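PDB 5G5G: putative xanthine dehydrogenase YAGS fad-binding subunit from Escherichia coli, which probably oxidises aldehydes in the periplasm as part of a three-chain molybdenum enzyme, this chain carrying the molybdenum centre and its pterin cytosine dinucleotide. Local coordinates for residues Ala221-Val226 / Asp251-Ala256; Gly457-Glu462 / Glu482-Pro487; Gln478-Met483 / Glu489-His494; Ala701-Val706 / Tyr717-Asp722; Ile712-Tyr717 / Asp722-Lys727. All blocks are in the same frame, centred on the assembly; numbering follows the deposited sequence.

The five contacts fall into three places in the chain. Contact 1 comes first and stands alone, its centre at least 35 Å from the other centres. It pairs helices 213-224 and 250-262. Contacts 2 and 3 follow, with centres about 4 Å apart. They share helix 472-484 and reach neighbouring strands of one sheet, 459-462 and 491-494. Contacts 4 and 5 lie near the C-terminus, their centres about 7 Å apart. Their segments alternate along the chain and share Tyr717 and Asp722. Contact 1 and the pair 2 and 3 lie in different molybdopterin cofactor-binding regions. Their packing therefore belongs to separate parts of the chain that carries the cofactor.

Contact 1: Ala221-Val226 / Asp251-Ala256; sequences AKTLKV and DALLAA
Leu253 sets CD1 between Thr223 and Leu224, while its CD2 also nears the Thr223 methyl. Leu253 CG stands anti to the backbone N (chi1 178°), which swings the fork out toward helix 213-224. Leu253 CD1 lies 3.7 Å from Thr223 CG2. The same Leu253 CD1 is 3.8 Å from Leu224 CD2, where the two leucine side chains lie alongside, running opposite ways. The other branch of Leu224 goes one turn along the facing helix, and Leu224 CD1 reaches Ala256 CB at 4.0 Å. Thr223 offers its methyl here and turns its hydroxyl elsewhere: OG1 is hydrogen-bonded to Asp219 O, one turn earlier in its own helix.

A Schellman motif ends helix 213-224 just past Leu224. Val226 N bonds to Ala221 O, and Lys225 is the C-prime residue with positive phi. Trp199 and Leu204, on strands 194-200 and 203-208, touch Leu224, and Leu204 touches Ala256. The two helices thus pack with each other and with this sheet. All four touching residues are buried and no hydrogen bond spans the gap. The contact consists of carbon against carbon, so it depends on the fit of the methyl groups.

Contact 2: Gly457-Glu462 / Glu482-Pro487; sequences GTVTVE and EMLGVP
Val459, at the start of strand 459-462, points toward Leu484 and Val486, which stand on either side of Gly485, where the chain leaves helix 472-484 with a positive phi of 72°. The centre of the contact is the methyl pair of Val459. Its CG1 is anti to the backbone N (chi1 169°) and CG2 lies beside that N, a rotation that turns both branches to the facing segment. Leu484 sets one methyl against this fork. Leu484 CD1 is 3.6 Å from Val459 CG2 and 3.7 Å from Val459 CG1, close to both branches at once. Val486 approaches from beyond the helix end, with Val486 CG2 at 4.0 Å from Val459 CG2. The other methyl of Val486 lies near the backbone, Val486 CG1 being 4.2 Å from Gly457 O. Gly457 itself has a positive phi, and a side chain there would run into the carbonyl O of the preceding residue.

No hydrogen bond crosses between the segments. Val459 also packs on Val451 and Leu453 of strand 447-453, while Leu484 leans on Ile530 of helix 511-534. The arrangement is that of a beta-alpha-beta crossover. Strand 459-462 leads into helix 472-484, and the chain then returns to the parallel strand 491-494. Here the first strand meets the C-terminal end of the connecting helix.

Contact 3: Gln478-Met483 / Glu489-His494; sequences QTAAEM and EQVAVH
Val491 faces Ala480 and Ala481 of helix 472-484, and its short side chain makes the whole contact. From CA the CB points toward the helix, and the branching comes there, with each methyl taking one alanine. CG1 stands anti to the backbone N (chi1 -177°). Val491 CG1 meets Ala480 CB at 4.1 Å. Val491 CG2, beside the backbone N, reaches Ala481 CB at 3.9 Å and also comes within 4.0 Å of Ala481 N. The valine fork thus rests over two consecutive helix residues, and one of its methyls lies against the helix backbone. Small side chains on the helix allow this close approach: the CA atoms of Ala481 and Val491 are 6.6 Å apart.

This is the second half of a beta-alpha-beta unit. Helix 472-484 packs here on strand 491-494, which lies beside strand 459-462 and parallel to it in the sheet. Val461 of that neighbouring strand touches both Ala480 and Val491, and Ala477, one turn earlier in the helix, also lies against Val491.

No hydrogen bond joins the two segments. Within the helix, Glu482 N bonds to Gln478 O at 2.9 Å. The polar ends of those two residues serve other parts of the chain. The carboxylate of Glu482 accepts hydrogen bonds from the backbone N atoms of Lys16, Val17 and Val18, and Gln478 NE2 is bonded to Val17 O.

Contact 4: Ala701-Val706 / Tyr717-Asp722; sequences AIANAV and YPITLD
Ala703 and Ile719 make the tightest apolar contact here. Ala703 CB and Ile719 CD1 are 3.3 Å apart, closer than carbons usually pack, and the same Ile719 CD1 lies 3.6 Å from Ala703 CA. Ile719 CG1 is anti to the carbonyl carbon (chi1 -56°), and the chain extends from there to bring CD1 onto the alanine. The other branch points further along the helix, with Ile719 CG2 at 4.3 Å from Val706 CG1. Tyr717 adds the end of its ring. Tyr717 OH is 3.8 Å from Ala703 CB, a packing contact, since that hydroxyl is hydrogen-bonded to Met359 O.

Within segment 717-722, Thr720 OG1 donates to Asp722 OD1 at 2.6 Å, meeting it on the syn side, 27° out of the carboxylate plane. Outside the two segments, a basic side chain of another protein chain forms a salt bridge with Asp722 OD1. The backbone bends sharply in this segment. The peptide bond before Pro718 is cis, and Ile719 is the centre of an inverse gamma turn, with a weak bond from Thr720 N to Pro718 O.

The loop thus lies along one side of helix 698-710. Ile363 of helix 354-372 touches both Ala703 and Tyr717, while Ala701, Ile702 and Ala705 face strand 584-596 from the same helix.

Contact 5: Ile712-Tyr717 / Asp722-Lys727; sequences IRVRDY and DKLLDK. With GOL (glycerol), chain B.
Lys723 NZ, gripped by several oxygens, donates to Asp716 O at 3.0 Å from above the carbonyl plane, 53° out of it. Pro718 O takes another hydrogen bond, and a third runs from Lys723 NZ to O1 of a glycerol, probably from the crystallisation liquor, at 2.7 Å. In one of two modelled conformers of Asp716, OD2 adds a salt bridge to Lys723 NZ, weak as a hydrogen bond. The extended lysine chain crosses Val714 at about a right angle, Lys723 CD lying 3.8 Å from Val714 CG1. A methionine in place of Lys723 would probably leave Asp716 O and Pro718 O without this donor and the Asp716 carboxylate, in that conformer, without its counter-charge.

Deeper in, Leu724 CD2 lies 3.7 Å from Val714 CG2. Lys727 lies over Ile712 from the exposed edge, Lys727 CE 3.7 Å from Ile712 CG2. Thr181 of strand 174-182 bonds to the backbones of Arg715 and Tyr717. Arg713 and Arg715 reach helix 354-372 through salt bridges.

Contact 1: Ala221-Val226 / Asp251-Ala256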
# COMPACT_ATOMS: atom_id res chain seq x y z
N ALA C 221 -9.98 14.89 -23.16
CA ALA C 221 -10.53 15.73 -24.22
C ALA C 221 -12.05 15.64 -24.28
O ALA C 221 -12.71 16.66 -24.39
CB ALA C 221 -9.90 15.41 -25.58
N LYS C 222 -12.63 14.44 -24.17
CA LYS C 222 -14.09 14.32 -24.22
C LYS C 222 -14.76 14.99 -23.02
O LYS C 222 -15.85 15.56 -23.13
CB LYS C 222 -14.50 12.85 -24.26
CG LYS C 222 -15.99 12.61 -24.42
CD LYS C 222 -16.26 11.13 -24.68
CE LYS C 222 -17.73 10.71 -24.45
NZ LYS C 222 -18.70 10.85 -25.56
N THR C 223 -14.14 14.86 -21.85
CA THR C 223 -14.69 15.45 -20.64
C THR C 223 -14.66 16.98 -20.71
O THR C 223 -15.66 17.68 -20.38
CB THR C 223 -13.91 14.96 -19.39
OG1 THR C 223 -13.87 13.52 -19.34
CG2 THR C 223 -14.58 15.46 -18.14
N LEU C 224 -13.54 17.52 -21.13
CA LEU C 224 -13.41 18.97 -21.34
C LEU C 224 -14.15 19.53 -22.54
O LEU C 224 -14.33 20.77 -22.61
CB LEU C 224 -11.95 19.34 -21.54
CG LEU C 224 -11.05 19.11 -20.30
CD1 LEU C 224 -9.59 19.38 -20.66
CD2 LEU C 224 -11.51 20.01 -19.17
N LYS C 225 -14.52 18.65 -23.48
CA LYS C 225 -15.15 19.07 -24.77
C LYS C 225 -14.22 19.91 -25.60
O LYS C 225 -14.55 21.00 -26.08
CB LYS C 225 -16.48 19.77 -24.53
CG LYS C 225 -17.50 18.97 -23.74
CD LYS C 225 -18.74 19.81 -23.42
CE LYS C 225 -20.00 18.96 -23.35
NZ LYS C 225 -20.87 19.12 -24.57
N VAL C 226 -13.03 19.41 -25.78
CA VAL C 226 -12.00 20.06 -26.59
C VAL C 226 -11.49 19.03 -27.61
O VAL C 226 -11.65 17.83 -27.40
CB VAL C 226 -10.82 20.64 -25.78
CG1 VAL C 226 -11.30 21.65 -24.75
CG2 VAL C 226 -9.96 19.56 -25.12
N ASP C 251 -8.07 14.28 -10.17
CA ASP C 251 -6.86 15.16 -10.18
C ASP C 251 -6.60 15.81 -11.57
O ASP C 251 -6.23 16.98 -11.68
CB ASP C 251 -5.61 14.42 -9.73
CG ASP C 251 -5.30 13.20 -10.62
OD1 ASP C 251 -6.21 12.36 -10.81
OD2 ASP C 251 -4.15 13.11 -11.16
N ALA C 252 -6.68 14.98 -12.60
CA ALA C 252 -6.41 15.38 -13.98
C ALA C 252 -7.47 16.38 -14.48
O ALA C 252 -7.14 17.42 -15.06
CB ALA C 252 -6.39 14.13 -14.84
N LEU C 253 -8.73 16.02 -14.32
CA LEU C 253 -9.80 16.91 -14.70
C LEU C 253 -9.68 18.24 -13.98
O LEU C 253 -9.72 19.31 -14.62
CB LEU C 253 -11.16 16.30 -14.44
CG LEU C 253 -12.31 17.25 -14.80
CD1 LEU C 253 -12.29 17.66 -16.25
CD2 LEU C 253 -13.65 16.63 -14.47
N LEU C 254 -9.51 18.19 -12.66
CA LEU C 254 -9.56 19.45 -11.89
C LEU C 254 -8.33 20.29 -12.18
O LEU C 254 -8.44 21.55 -12.28
CB LEU C 254 -9.75 19.17 -10.41
CG LEU C 254 -11.22 18.75 -10.13
CD1 LEU C 254 -11.30 18.17 -8.76
CD2 LEU C 254 -12.18 19.90 -10.18
N ALA C 255 -7.16 19.68 -12.35
CA ALA C 255 -5.98 20.45 -12.73
C ALA C 255 -6.22 21.22 -14.00
O ALA C 255 -5.92 22.43 -14.11
CB ALA C 255 -4.75 19.55 -12.87
N ALA C 256 -6.77 20.52 -14.99
CA ALA C 256 -7.04 21.09 -16.30
C ALA C 256 -8.06 22.24 -16.25
O ALA C 256 -7.83 23.34 -16.78
CB ALA C 256 -7.51 20.01 -17.25

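Contact 2: Gly457-Glu462 / Glu482-Pro487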
# COMPACT_ATOMS: atom_id res chain seq x y z
N GLY C 457 25.54 5.74 -34.02
CA GLY C 457 25.38 4.29 -33.78
C GLY C 457 24.41 3.91 -32.67
O GLY C 457 24.12 2.72 -32.49
N THR C 458 23.91 4.88 -31.90
CA THR C 458 22.95 4.60 -30.84
C THR C 458 21.54 4.49 -31.42
O THR C 458 21.28 4.91 -32.56
CB THR C 458 22.94 5.69 -29.77
OG1 THR C 458 22.51 6.92 -30.36
CG2 THR C 458 24.34 5.85 -29.11
N VAL C 459 20.63 3.90 -30.63
CA VAL C 459 19.28 3.60 -31.09
C VAL C 459 18.33 4.35 -30.15
O VAL C 459 18.59 4.44 -28.93
CB VAL C 459 19.02 2.09 -31.09
CG1 VAL C 459 17.54 1.78 -31.30
CG2 VAL C 459 19.88 1.41 -32.15
N THR C 460 17.28 4.96 -30.71
CA THR C 460 16.29 5.67 -29.89
C THR C 460 14.91 5.02 -30.10
O THR C 460 14.47 4.90 -31.23
CB THR C 460 16.22 7.16 -30.27
OG1 THR C 460 17.54 7.73 -30.17
CG2 THR C 460 15.26 7.90 -29.37
N VAL C 461 14.26 4.61 -29.04
CA VAL C 461 12.92 4.04 -29.10
C VAL C 461 11.94 5.06 -28.50
O VAL C 461 12.21 5.56 -27.42
CB VAL C 461 12.81 2.75 -28.30
CG1 VAL C 461 11.38 2.25 -28.23
CG2 VAL C 461 13.74 1.69 -28.89
N GLU C 462 10.87 5.38 -29.24
CA GLU C 462 9.78 6.21 -28.71
C GLU C 462 8.46 5.46 -28.81
O GLU C 462 8.09 5.02 -29.89
CB GLU C 462 9.65 7.49 -29.50
CG GLU C 462 10.92 8.37 -29.43
CD GLU C 462 11.03 9.42 -30.52
OE1 GLU C 462 10.58 9.19 -31.67
OE2 GLU C 462 11.64 10.45 -30.23
N GLU C 482 18.42 -6.30 -29.25
CA GLU C 482 18.44 -7.61 -29.85
C GLU C 482 18.25 -7.53 -31.35
O GLU C 482 18.97 -8.17 -32.12
CB GLU C 482 17.33 -8.49 -29.28
CG GLU C 482 17.46 -9.95 -29.70
CD GLU C 482 18.47 -10.72 -28.85
OE1 GLU C 482 18.26 -10.78 -27.59
OE2 GLU C 482 19.42 -11.27 -29.42
N MET C 483 17.26 -6.74 -31.77
CA MET C 483 16.91 -6.65 -33.20
C MET C 483 17.98 -5.98 -34.06
O MET C 483 18.15 -6.32 -35.23
CB MET C 483 15.59 -5.91 -33.34
CG MET C 483 14.39 -6.67 -32.79
SD MET C 483 14.03 -8.18 -33.66
CE MET C 483 13.38 -7.63 -35.25
N LEU C 484 18.69 -5.02 -33.48
CA LEU C 484 19.64 -4.19 -34.21
C LEU C 484 21.08 -4.61 -34.01
O LEU C 484 21.94 -4.10 -34.71
CB LEU C 484 19.43 -2.70 -33.88
CG LEU C 484 18.10 -2.20 -34.47
CD1 LEU C 484 17.66 -0.94 -33.78
CD2 LEU C 484 18.22 -1.94 -35.95
N GLY C 485 21.33 -5.56 -33.10
CA GLY C 485 22.69 -6.07 -32.85
C GLY C 485 23.59 -5.06 -32.12
O GLY C 485 24.81 -5.04 -32.35
N VAL C 486 23.00 -4.22 -31.28
CA VAL C 486 23.75 -3.20 -30.53
C VAL C 486 23.72 -3.53 -29.02
O VAL C 486 22.88 -4.33 -28.59
CB VAL C 486 23.30 -1.76 -30.77
CG1 VAL C 486 23.49 -1.39 -32.22
CG2 VAL C 486 21.86 -1.53 -30.31
N PRO C 487 24.69 -2.97 -28.26
CA PRO C 487 24.70 -3.27 -26.81
C PRO C 487 23.48 -2.62 -26.18
O PRO C 487 23.05 -1.57 -26.66
CB PRO C 487 25.99 -2.57 -26.32
CG PRO C 487 26.85 -2.40 -27.54
CD PRO C 487 25.84 -2.13 -28.64

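Contact 3: Gln478-Met483 / Glu489-His494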
# COMPACT_ATOMS: atom_id res chain seq x y z
N GLN C 478 15.89 -3.84 -24.40
CA GLN C 478 16.41 -5.17 -24.73
C GLN C 478 15.97 -5.64 -26.11
O GLN C 478 16.78 -6.26 -26.88
CB GLN C 478 16.04 -6.18 -23.68
CG GLN C 478 16.69 -5.94 -22.30
CD GLN C 478 16.08 -6.84 -21.22
OE1 GLN C 478 15.27 -6.42 -20.38
NE2 GLN C 478 16.47 -8.12 -21.24
N THR C 479 14.70 -5.37 -26.42
CA THR C 479 14.11 -5.74 -27.71
C THR C 479 14.78 -5.05 -28.88
O THR C 479 15.26 -5.69 -29.84
CB THR C 479 12.59 -5.50 -27.73
OG1 THR C 479 11.97 -6.23 -26.66
CG2 THR C 479 11.99 -5.91 -29.08
N ALA C 480 14.93 -3.74 -28.77
CA ALA C 480 15.62 -3.01 -29.81
C ALA C 480 17.10 -3.42 -29.96
O ALA C 480 17.60 -3.58 -31.07
CB ALA C 480 15.48 -1.53 -29.59
N ALA C 481 17.78 -3.59 -28.83
CA ALA C 481 19.16 -4.01 -28.86
C ALA C 481 19.31 -5.36 -29.59
O ALA C 481 20.23 -5.57 -30.39
CB ALA C 481 19.71 -4.10 -27.44
N GLU C 482 18.42 -6.30 -29.25
CA GLU C 482 18.44 -7.61 -29.85
C GLU C 482 18.25 -7.53 -31.35
O GLU C 482 18.97 -8.17 -32.12
CB GLU C 482 17.33 -8.49 -29.28
CG GLU C 482 17.46 -9.95 -29.70
CD GLU C 482 18.47 -10.72 -28.85
OE1 GLU C 482 18.26 -10.78 -27.59
OE2 GLU C 482 19.42 -11.27 -29.42
N MET C 483 17.26 -6.74 -31.77
CA MET C 483 16.91 -6.65 -33.20
C MET C 483 17.98 -5.98 -34.06
O MET C 483 18.15 -6.32 -35.23
CB MET C 483 15.59 -5.91 -33.34
CG MET C 483 14.39 -6.67 -32.79
SD MET C 483 14.03 -8.18 -33.66
CE MET C 483 13.38 -7.63 -35.25
N GLU C 489 23.33 -0.80 -23.62
CA GLU C 489 23.63 0.55 -23.10
C GLU C 489 23.62 1.63 -24.22
O GLU C 489 23.68 2.82 -23.94
CB GLU C 489 24.92 0.57 -22.26
CG GLU C 489 26.15 0.15 -23.01
CD GLU C 489 26.43 -1.39 -23.00
OE1 GLU C 489 25.51 -2.25 -22.71
OE2 GLU C 489 27.62 -1.72 -23.30
N GLN C 490 23.48 1.21 -25.47
CA GLN C 490 23.39 2.16 -26.58
C GLN C 490 21.96 2.45 -27.04
O GLN C 490 21.75 3.09 -28.09
CB GLN C 490 24.25 1.63 -27.74
CG GLN C 490 25.74 1.93 -27.55
CD GLN C 490 26.57 1.74 -28.82
OE1 GLN C 490 26.13 2.04 -29.95
NE2 GLN C 490 27.79 1.24 -28.64
N VAL C 491 20.98 1.99 -26.29
CA VAL C 491 19.60 2.20 -26.64
C VAL C 491 18.97 3.18 -25.65
O VAL C 491 19.07 2.99 -24.43
CB VAL C 491 18.80 0.89 -26.63
CG1 VAL C 491 17.37 1.12 -27.07
CG2 VAL C 491 19.48 -0.16 -27.53
N ALA C 492 18.36 4.23 -26.17
CA ALA C 492 17.61 5.16 -25.32
C ALA C 492 16.17 4.85 -25.54
O ALA C 492 15.79 4.57 -26.65
CB ALA C 492 17.90 6.61 -25.73
N VAL C 493 15.36 4.93 -24.50
CA VAL C 493 13.93 4.66 -24.59
C VAL C 493 13.16 5.80 -23.91
O VAL C 493 13.41 6.10 -22.74
CB VAL C 493 13.58 3.34 -23.89
CG1 VAL C 493 12.08 3.06 -23.93
CG2 VAL C 493 14.39 2.17 -24.44
N HIS C 494 12.26 6.40 -24.67
CA HIS C 494 11.41 7.49 -24.24
C HIS C 494 9.98 6.98 -24.24
O HIS C 494 9.49 6.51 -25.28
CB HIS C 494 11.59 8.67 -25.16
CG HIS C 494 13.03 9.07 -25.30
ND1 HIS C 494 13.80 9.42 -24.22
CD2 HIS C 494 13.84 9.14 -26.38
CE1 HIS C 494 15.04 9.69 -24.63
NE2 HIS C 494 15.09 9.54 -25.94

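Contact 4: Ala701-Val706 / Tyr717-Asp722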
# COMPACT_ATOMS: atom_id res chain seq x y z
N ALA C 701 -3.78 -20.12 -1.72
CA ALA C 701 -2.70 -20.98 -1.22
C ALA C 701 -2.41 -20.67 0.25
O ALA C 701 -2.28 -21.59 1.03
CB ALA C 701 -1.45 -20.85 -2.04
N ILE C 702 -2.43 -19.39 0.64
CA ILE C 702 -2.29 -19.04 2.05
C ILE C 702 -3.47 -19.57 2.92
O ILE C 702 -3.27 -20.13 4.00
CB ILE C 702 -2.12 -17.52 2.19
CG1 ILE C 702 -0.81 -17.12 1.46
CG2 ILE C 702 -2.13 -17.07 3.66
CD1 ILE C 702 -0.72 -15.61 1.29
N ALA C 703 -4.69 -19.34 2.47
CA ALA C 703 -5.86 -19.87 3.17
C ALA C 703 -5.79 -21.40 3.37
O ALA C 703 -6.05 -21.88 4.48
CB ALA C 703 -7.15 -19.52 2.43
N ASN C 704 -5.41 -22.12 2.31
CA ASN C 704 -5.30 -23.55 2.36
C ASN C 704 -4.18 -23.98 3.36
O ASN C 704 -4.31 -24.99 4.03
CB ASN C 704 -5.04 -24.07 0.98
CG ASN C 704 -6.28 -23.95 0.05
OD1 ASN C 704 -7.41 -23.82 0.49
ND2 ASN C 704 -6.04 -24.04 -1.22
N ALA C 705 -3.10 -23.21 3.42
CA ALA C 705 -2.02 -23.44 4.39
C ALA C 705 -2.48 -23.19 5.80
O ALA C 705 -2.11 -23.92 6.71
CB ALA C 705 -0.78 -22.57 4.06
N VAL C 706 -3.27 -22.13 6.03
CA VAL C 706 -3.89 -21.91 7.34
C VAL C 706 -4.80 -23.06 7.76
O VAL C 706 -4.76 -23.50 8.92
CB VAL C 706 -4.65 -20.57 7.40
CG1 VAL C 706 -5.49 -20.46 8.66
CG2 VAL C 706 -3.68 -19.36 7.26
N TYR C 717 -12.69 -13.72 3.51
CA TYR C 717 -11.37 -13.08 3.61
C TYR C 717 -11.51 -11.66 4.17
O TYR C 717 -12.59 -11.06 4.04
CB TYR C 717 -10.77 -12.98 2.24
CG TYR C 717 -10.27 -14.25 1.62
CD1 TYR C 717 -11.11 -15.04 0.79
CD2 TYR C 717 -8.96 -14.60 1.75
CE1 TYR C 717 -10.61 -16.19 0.14
CE2 TYR C 717 -8.44 -15.69 1.07
CZ TYR C 717 -9.25 -16.48 0.27
OH TYR C 717 -8.67 -17.53 -0.38
N PRO C 718 -10.46 -11.09 4.78
CA PRO C 718 -9.17 -11.73 5.05
C PRO C 718 -9.25 -12.65 6.26
O PRO C 718 -10.16 -12.53 7.11
CB PRO C 718 -8.24 -10.52 5.33
CG PRO C 718 -9.17 -9.49 5.91
CD PRO C 718 -10.50 -9.67 5.27
N ILE C 719 -8.26 -13.54 6.36
CA ILE C 719 -8.22 -14.53 7.40
C ILE C 719 -7.40 -13.99 8.58
O ILE C 719 -6.19 -14.22 8.70
CB ILE C 719 -7.69 -15.86 6.86
CG1 ILE C 719 -8.55 -16.33 5.67
CG2 ILE C 719 -7.77 -16.92 7.95
CD1 ILE C 719 -7.99 -17.52 4.93
N THR C 720 -8.11 -13.29 9.45
CA THR C 720 -7.57 -12.67 10.60
C THR C 720 -7.80 -13.51 11.82
O THR C 720 -8.60 -14.49 11.84
CB THR C 720 -8.16 -11.25 10.74
OG1 THR C 720 -9.59 -11.32 10.77
CG2 THR C 720 -7.66 -10.40 9.64
N LEU C 721 -7.06 -13.23 12.89
CA LEU C 721 -7.01 -14.13 14.02
C LEU C 721 -8.38 -14.31 14.72
O LEU C 721 -8.70 -15.36 15.29
CB LEU C 721 -5.97 -13.65 15.04
CG LEU C 721 -6.24 -12.32 15.78
CD1 LEU C 721 -7.12 -12.42 17.01
CD2 LEU C 721 -4.89 -11.65 16.15
N ASP C 722 -9.21 -13.25 14.66
CA ASP C 722 -10.54 -13.34 15.25
C ASP C 722 -11.43 -14.36 14.55
O ASP C 722 -12.40 -14.80 15.15
CB ASP C 722 -11.21 -11.98 15.31
CG ASP C 722 -11.16 -11.25 14.00
OD1 ASP C 722 -10.12 -11.21 13.30
OD2 ASP C 722 -12.20 -10.66 13.67

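Contact 5: Ile712-Tyr717 / Asp722-Lys727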
# COMPACT_ATOMS: atom_id res chain seq x y z
N ILE C 712 -8.98 -25.26 10.51
CA ILE C 712 -10.08 -24.30 10.45
C ILE C 712 -10.20 -23.72 9.04
O ILE C 712 -9.25 -23.06 8.51
CB ILE C 712 -9.87 -23.14 11.46
CG1 ILE C 712 -9.55 -23.66 12.86
CG2 ILE C 712 -11.07 -22.15 11.41
CD1 ILE C 712 -8.96 -22.59 13.78
N ARG C 713 -11.35 -23.97 8.39
CA ARG C 713 -11.65 -23.33 7.10
C ARG C 713 -12.25 -21.97 7.32
O ARG C 713 -13.18 -21.82 8.12
CB ARG C 713 -12.65 -24.13 6.31
CG ARG C 713 -12.15 -25.46 5.85
CD ARG C 713 -11.27 -25.32 4.64
NE ARG C 713 -10.93 -26.66 4.17
CZ ARG C 713 -10.01 -26.92 3.25
NH1 ARG C 713 -9.30 -25.96 2.70
NH2 ARG C 713 -9.80 -28.18 2.90
N VAL C 714 -11.69 -20.95 6.69
CA VAL C 714 -12.27 -19.63 6.77
C VAL C 714 -12.57 -19.21 5.33
O VAL C 714 -11.66 -19.13 4.47
CB VAL C 714 -11.28 -18.63 7.41
CG1 VAL C 714 -11.87 -17.22 7.42
CG2 VAL C 714 -10.89 -19.12 8.80
N ARG C 715 -13.83 -18.90 5.07
CA ARG C 715 -14.26 -18.64 3.68
C ARG C 715 -14.59 -17.18 3.41
O ARG C 715 -14.98 -16.84 2.30
CB ARG C 715 -15.45 -19.56 3.35
CG ARG C 715 -15.18 -21.03 3.60
CD ARG C 715 -16.31 -21.88 3.06
NE ARG C 715 -16.01 -23.27 3.29
CZ ARG C 715 -16.21 -23.91 4.44
NH1 ARG C 715 -16.81 -23.31 5.47
NH2 ARG C 715 -15.90 -25.20 4.53
N ASP C 716 -14.48 -16.34 4.42
CA ASP C 716 -14.65 -14.89 4.32
C ASP C 716 -13.28 -14.23 4.57
O ASP C 716 -12.75 -14.24 5.67
CB ASP C 716 -15.75 -14.34 5.25
CG ASP C 716 -15.47 -14.59 6.71
OD1 ASP C 716 -15.29 -15.77 7.06
OD2 ASP C 716 -15.43 -13.60 7.50
N TYR C 717 -12.69 -13.72 3.51
CA TYR C 717 -11.37 -13.08 3.61
C TYR C 717 -11.51 -11.66 4.17
O TYR C 717 -12.59 -11.06 4.04
CB TYR C 717 -10.77 -12.98 2.24
CG TYR C 717 -10.27 -14.25 1.62
CD1 TYR C 717 -11.11 -15.04 0.79
CD2 TYR C 717 -8.96 -14.60 1.75
CE1 TYR C 717 -10.61 -16.19 0.14
CE2 TYR C 717 -8.44 -15.69 1.07
CZ TYR C 717 -9.25 -16.48 0.27
OH TYR C 717 -8.67 -17.53 -0.38
N ASP C 722 -9.21 -13.25 14.66
CA ASP C 722 -10.54 -13.34 15.25
C ASP C 722 -11.43 -14.36 14.55
O ASP C 722 -12.40 -14.80 15.15
CB ASP C 722 -11.21 -11.98 15.31
CG ASP C 722 -11.16 -11.25 14.00
OD1 ASP C 722 -10.12 -11.21 13.30
OD2 ASP C 722 -12.20 -10.66 13.67
N LYS C 723 -11.07 -14.80 13.35
CA LYS C 723 -11.80 -15.85 12.66
C LYS C 723 -11.29 -17.26 13.01
O LYS C 723 -11.89 -18.30 12.63
CB LYS C 723 -11.70 -15.60 11.16
CG LYS C 723 -12.39 -14.31 10.78
CD LYS C 723 -12.28 -13.98 9.30
CE LYS C 723 -12.96 -12.63 9.09
NZ LYS C 723 -12.92 -12.08 7.74
N LEU C 724 -10.20 -17.32 13.77
CA LEU C 724 -9.56 -18.58 14.15
C LEU C 724 -9.61 -18.86 15.63
O LEU C 724 -9.67 -20.05 16.05
CB LEU C 724 -8.07 -18.53 13.75
CG LEU C 724 -7.69 -18.25 12.30
CD1 LEU C 724 -6.17 -18.22 12.08
CD2 LEU C 724 -8.28 -19.32 11.41
N LEU C 725 -9.60 -17.80 16.43
CA LEU C 725 -9.24 -17.89 17.86
C LEU C 725 -10.02 -18.96 18.65
O LEU C 725 -9.45 -19.76 19.40
CB LEU C 725 -9.46 -16.50 18.48
CG LEU C 725 -8.77 -16.15 19.79
CD1 LEU C 725 -7.27 -16.27 19.67
CD2 LEU C 725 -9.14 -14.71 20.12
N ASP C 726 -11.33 -18.99 18.50
CA ASP C 726 -12.13 -19.93 19.29
C ASP C 726 -12.07 -21.41 18.83
O ASP C 726 -12.75 -22.23 19.44
CB ASP C 726 -13.58 -19.44 19.48
CG ASP C 726 -14.41 -19.52 18.20
OD1 ASP C 726 -13.93 -20.02 17.18
OD2 ASP C 726 -15.58 -19.04 18.24
N LYS C 727 -11.30 -21.74 17.79
CA LYS C 727 -11.02 -23.16 17.43
C LYS C 727 -9.54 -23.59 17.48
O LYS C 727 -9.20 -24.69 17.02
CB LYS C 727 -11.68 -23.50 16.08
CG LYS C 727 -13.22 -23.46 16.16
CD LYS C 727 -13.99 -23.81 14.87
CE LYS C 727 -13.83 -22.76 13.77
NZ LYS C 727 -14.68 -21.52 13.89
C1 GOL B . -14.61 -9.79 6.02
O1 GOL B . -13.86 -9.60 7.25
C2 GOL B . -16.13 -9.86 6.16
O2 GOL B . -16.52 -10.83 7.16
C3 GOL B . -16.74 -8.47 6.42
O3 GOL B . -16.06 -7.78 7.48